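Local coordinates for beta-catenin homolog sys-1 (Caenorhabditis elegans, PDB 3C2G), which acts as a beta-catenin in the Wnt asymmetry pathway, binding the TCF transcription factor POP-1 directly and activating or repressing its target genes, at residues Gly347-Ser350 and Asn351-Ala354; Glu323-Leu326 and Pro327-Arg331. One frame throughout, in Å; residues are numbered along the deposited sequence.

Contact 1 of 2, residues Gly347-Ser350 and Asn351-Ala354; sequences GFLS and NVVA
Over one face of the Phe348 ring sits the beta-branched side chain of Val352, its CB 4.0 Å above the ring plane and displaced toward the rim, while its CG2 lies 4.0 Å from CZ of Phe348. This is i to i+4 packing in the last turns of helix 339-352, part of the armadillo domain. With chi1 of 174°, Phe348 CG lies opposite its own backbone N, which carries the ring along the helix to where Val352 can cover it. A branched valine suits that place, since both methyls stay close to the ring. One residue further on, Leu349 meets Val353 obliquely, CD1 of Leu349 standing 4.1 Å from CG1 of Val353, and both also touch helix 388-409.

Backbone bonds underlie these pairs: Val352 N donates to Phe348 O at 2.9 Å and Val353 N to Leu349 O at 3.2 Å, whereas Asn351 N reaches Gly347 O only weakly. That last carbonyl gains a second donor in Ser350, whose OG, placed between its own N and carbonyl carbon (chi1 63°), folds back on the helix. A small hydroxyl fits this buried position because it can grip the backbone and still hydrogen-bond Arg403 of helix 388-409. Putting an alanine here would probably deprive Gly347 O of its side-chain donor and Arg403 of one partner.

The amide of Asn351 faces the bound peptide: its ND2 donates to the peptide backbone and also bonds Ser312, a double use well suited to a carboxamide. Ser350 OG stands 2.6 Å from Gly347 O, its approach tilted 28° from the carbonyl plane.

Contact 2 of 2, residues Glu323-Leu326 and Pro327-Arg331; sequences ENIL and PFLLR
From Asn324 the backbone turns into helix 325-335, where Leu329 N donates to Ile325 O at 3.0 Å and Leu330 N to Leu326 O at 2.9 Å, after a weaker link from Phe328 N to Asn324 O. Pro327 falls in the first turn of this helix, where its lack of an N-H costs little because the N-H groups of a helix's first turn have no carbonyl of the helix itself to pair with, so a proline gives up no helical bond. Its ring lies against the chain that leads in: CG is 3.2 Å from Glu323 O.

Ile325 and Leu329 point the same way, side by side, one helical turn apart. Their touching methyls are CG2 of Ile325 and CD1 of Leu329, 3.7 Å apart. Opposite its backbone N stands CG2 of Ile325, which brings this branch alongside the leucine, and the isoleucine's other branch, CG1, lies beside the N. Leu326 and Leu330 repeat the i to i+4 spacing more loosely, with CG of Leu326 4.4 Å from CD1 of Leu330. Leucines suit these buried positions, their two methyls serving the helix itself and the helices packed on it. Phe328 turns its ring away from the first turn, while its CB stays 3.4 Å from Ile325 O. Within 327-331 itself, one face of the Arg331 guanidinium lies over CA of Phe328, with the charged group on the exposed side.

Three surfaces receive this largely apolar first turn: Ile325 and Leu329 meet helix 285-292, Leu326 rests on helix 357-365, and Leu326, Leu329 and Leu330 pack against helix 339-352, the next helix in the chain.

In the fold
Contact 2 opens helix 325-335 and contact 1 lies toward the C-terminal end of helix 339-352, the next helix along the chain; their centres are about 13 Å apart. The two meet directly through apolar side chains: Phe348 CE2 is 3.6 Å from Leu329 CD1, Leu349 CD2 is 3.7 Å from Leu330 CD2, and Leu349 CD1 is 3.9 Å from Leu326 CD1. Thus the leucines of contact 2 form a shared hydrophobic layer with the Phe348-Leu349 side of contact 1. Asn351 and Ala354 of contact 1 also touch the bound peptide, consistent with the POP-1 segment in this complex, and residues 323-331 join this layer through Leu326, Leu329 and Leu330.

Contact 1 of 2, residues Gly347-Ser350 and Asn351-Ala354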
loop_
_atom_site.group_PDB
_atom_site.type_symbol
_atom_site.label_atom_id
_atom_site.label_comp_id
_atom_site.label_asym_id
_atom_site.label_seq_id
_atom_site.Cartn_x
_atom_site.Cartn_y
_atom_site.Cartn_z
ATOM N N GLY A 347 -8.196 -7.381 3.231
ATOM C CA GLY A 347 -6.761 -7.608 3.141
ATOM C C GLY A 347 -6.162 -7.629 4.531
ATOM O O GLY A 347 -5.403 -8.526 4.876
ATOM N N PHE A 348 -6.533 -6.645 5.339
ATOM C CA PHE A 348 -6.152 -6.581 6.738
ATOM C C PHE A 348 -6.604 -7.810 7.557
ATOM O O PHE A 348 -5.851 -8.330 8.382
ATOM C CB PHE A 348 -6.714 -5.300 7.367
ATOM C CG PHE A 348 -6.500 -5.214 8.841
ATOM C CD1 PHE A 348 -5.321 -4.705 9.355
ATOM C CD2 PHE A 348 -7.466 -5.675 9.721
ATOM C CE1 PHE A 348 -5.118 -4.631 10.739
ATOM C CE2 PHE A 348 -7.268 -5.626 11.094
ATOM C CZ PHE A 348 -6.099 -5.097 11.605
ATOM N N LEU A 349 -7.844 -8.235 7.347
ATOM C CA LEU A 349 -8.416 -9.365 8.048
ATOM C C LEU A 349 -7.600 -10.631 7.783
ATOM O O LEU A 349 -7.245 -11.356 8.712
ATOM C CB LEU A 349 -9.868 -9.552 7.593
ATOM C CG LEU A 349 -10.727 -10.579 8.321
ATOM C CD1 LEU A 349 -10.779 -10.318 9.846
ATOM C CD2 LEU A 349 -12.132 -10.626 7.699
ATOM N N SER A 350 -7.254 -10.856 6.519
ATOM C CA SER A 350 -6.497 -12.049 6.124
ATOM C C SER A 350 -5.149 -12.153 6.813
ATOM O O SER A 350 -4.772 -13.241 7.230
ATOM C CB SER A 350 -6.319 -12.121 4.613
ATOM O OG SER A 350 -5.556 -11.023 4.159
ATOM N N ASN A 351 -4.439 -11.029 6.949
ATOM C CA ASN A 351 -3.153 -11.019 7.651
ATOM C C ASN A 351 -3.284 -11.065 9.168
ATOM O O ASN A 351 -2.487 -11.721 9.838
ATOM C CB ASN A 351 -2.306 -9.806 7.272
ATOM C CG ASN A 351 -1.758 -9.885 5.863
ATOM O OD1 ASN A 351 -1.549 -10.964 5.319
ATOM N ND2 ASN A 351 -1.519 -8.722 5.261
ATOM N N VAL A 352 -4.273 -10.365 9.718
ATOM C CA VAL A 352 -4.354 -10.246 11.173
ATOM C C VAL A 352 -4.688 -11.596 11.826
ATOM O O VAL A 352 -4.213 -11.869 12.926
ATOM C CB VAL A 352 -5.320 -9.125 11.646
ATOM C CG1 VAL A 352 -6.779 -9.588 11.647
ATOM C CG2 VAL A 352 -4.942 -8.629 13.025
ATOM N N VAL A 353 -5.493 -12.427 11.155
ATOM C CA VAL A 353 -5.873 -13.710 11.725
ATOM C C VAL A 353 -4.753 -14.720 11.564
ATOM O O VAL A 353 -4.727 -15.721 12.269
ATOM C CB VAL A 353 -7.196 -14.300 11.135
ATOM C CG1 VAL A 353 -8.360 -13.330 11.308
ATOM C CG2 VAL A 353 -7.036 -14.719 9.667
ATOM N N ALA A 354 -3.830 -14.468 10.633
ATOM C CA ALA A 354 -2.788 -15.454 10.313
ATOM C C ALA A 354 -1.892 -15.739 11.516
ATOM O O ALA A 354 -1.317 -14.814 12.086
ATOM C CB ALA A 354 -1.970 -15.000 9.137
#

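Contact 2 of 2, residues Glu323-Leu326 and Pro327-Arg331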
loop_
_atom_site.group_PDB
_atom_site.type_symbol
_atom_site.label_atom_id
_atom_site.label_comp_id
_atom_site.label_asym_id
_atom_site.label_seq_id
_atom_site.Cartn_x
_atom_site.Cartn_y
_atom_site.Cartn_z
ATOM N N GLU A 323 -9.935 -7.138 20.781
ATOM C CA GLU A 323 -11.319 -7.489 21.138
ATOM C C GLU A 323 -12.333 -6.423 20.723
ATOM O O GLU A 323 -13.503 -6.726 20.520
ATOM C CB GLU A 323 -11.459 -7.769 22.641
ATOM C CG GLU A 323 -10.652 -8.958 23.186
ATOM C CD GLU A 323 -9.120 -8.748 23.163
ATOM O OE1 GLU A 323 -8.645 -7.577 23.184
ATOM O OE2 GLU A 323 -8.392 -9.773 23.123
ATOM N N ASN A 324 -11.889 -5.175 20.609
ATOM C CA ASN A 324 -12.782 -4.089 20.217
ATOM C C ASN A 324 -12.537 -3.619 18.793
ATOM O O ASN A 324 -13.488 -3.410 18.040
ATOM C CB ASN A 324 -12.682 -2.932 21.204
ATOM C CG ASN A 324 -13.070 -3.342 22.619
ATOM O OD1 ASN A 324 -14.237 -3.630 22.899
ATOM N ND2 ASN A 324 -12.087 -3.371 23.521
ATOM N N ILE A 325 -11.266 -3.482 18.428
ATOM C CA ILE A 325 -10.851 -3.089 17.085
ATOM C C ILE A 325 -11.448 -4.008 16.019
ATOM O O ILE A 325 -12.060 -3.544 15.047
ATOM C CB ILE A 325 -9.294 -3.078 16.971
ATOM C CG1 ILE A 325 -8.697 -1.892 17.734
ATOM C CG2 ILE A 325 -8.826 -3.057 15.530
ATOM C CD1 ILE A 325 -7.225 -2.062 18.023
ATOM N N LEU A 326 -11.290 -5.311 16.202
ATOM C CA LEU A 326 -11.668 -6.241 15.153
ATOM C C LEU A 326 -13.156 -6.240 14.840
ATOM O O LEU A 326 -13.523 -6.103 13.677
ATOM C CB LEU A 326 -11.141 -7.648 15.434
ATOM C CG LEU A 326 -10.958 -8.631 14.276
ATOM C CD1 LEU A 326 -10.483 -7.977 13.005
ATOM C CD2 LEU A 326 -9.945 -9.672 14.692
ATOM N N PRO A 327 -14.028 -6.368 15.862
ATOM C CA PRO A 327 -15.461 -6.253 15.556
ATOM C C PRO A 327 -15.836 -4.945 14.862
ATOM O O PRO A 327 -16.707 -4.945 13.982
ATOM C CB PRO A 327 -16.119 -6.332 16.928
ATOM C CG PRO A 327 -15.155 -7.094 17.749
ATOM C CD PRO A 327 -13.804 -6.670 17.286
ATOM N N PHE A 328 -15.183 -3.848 15.235
ATOM C CA PHE A 328 -15.459 -2.567 14.591
ATOM C C PHE A 328 -15.131 -2.635 13.113
ATOM O O PHE A 328 -15.931 -2.250 12.272
ATOM C CB PHE A 328 -14.688 -1.420 15.264
ATOM C CG PHE A 328 -14.783 -0.111 14.523
ATOM C CD1 PHE A 328 -15.892 0.719 14.690
ATOM C CD2 PHE A 328 -13.771 0.283 13.640
ATOM C CE1 PHE A 328 -15.994 1.938 13.988
ATOM C CE2 PHE A 328 -13.866 1.481 12.935
ATOM C CZ PHE A 328 -14.979 2.316 13.112
ATOM N N LEU A 329 -13.944 -3.134 12.799
ATOM C CA LEU A 329 -13.522 -3.286 11.408
ATOM C C LEU A 329 -14.405 -4.237 10.590
ATOM O O LEU A 329 -14.676 -3.972 9.427
ATOM C CB LEU A 329 -12.046 -3.683 11.329
ATOM C CG LEU A 329 -11.091 -2.598 11.866
ATOM C CD1 LEU A 329 -9.667 -3.095 11.877
ATOM C CD2 LEU A 329 -11.195 -1.279 11.068
ATOM N N LEU A 330 -14.869 -5.328 11.194
ATOM C CA LEU A 330 -15.802 -6.211 10.505
ATOM C C LEU A 330 -17.107 -5.506 10.185
ATOM O O LEU A 330 -17.652 -5.683 9.101
ATOM C CB LEU A 330 -16.057 -7.484 11.313
ATOM C CG LEU A 330 -14.809 -8.353 11.409
ATOM C CD1 LEU A 330 -14.923 -9.335 12.549
ATOM C CD2 LEU A 330 -14.539 -9.045 10.085
ATOM N N ARG A 331 -17.595 -4.701 11.123
ATOM C CA ARG A 331 -18.799 -3.914 10.914
ATOM C C ARG A 331 -18.614 -2.934 9.764
ATOM O O ARG A 331 -19.480 -2.804 8.903
ATOM C CB ARG A 331 -19.167 -3.159 12.185
ATOM C CG ARG A 331 -20.655 -2.838 12.309
ATOM C CD ARG A 331 -20.996 -2.237 13.693
ATOM N NE ARG A 331 -20.279 -2.896 14.802
ATOM C CZ ARG A 331 -19.476 -2.269 15.667
ATOM N NH1 ARG A 331 -19.296 -0.950 15.587
ATOM N NH2 ARG A 331 -18.865 -2.958 16.625
#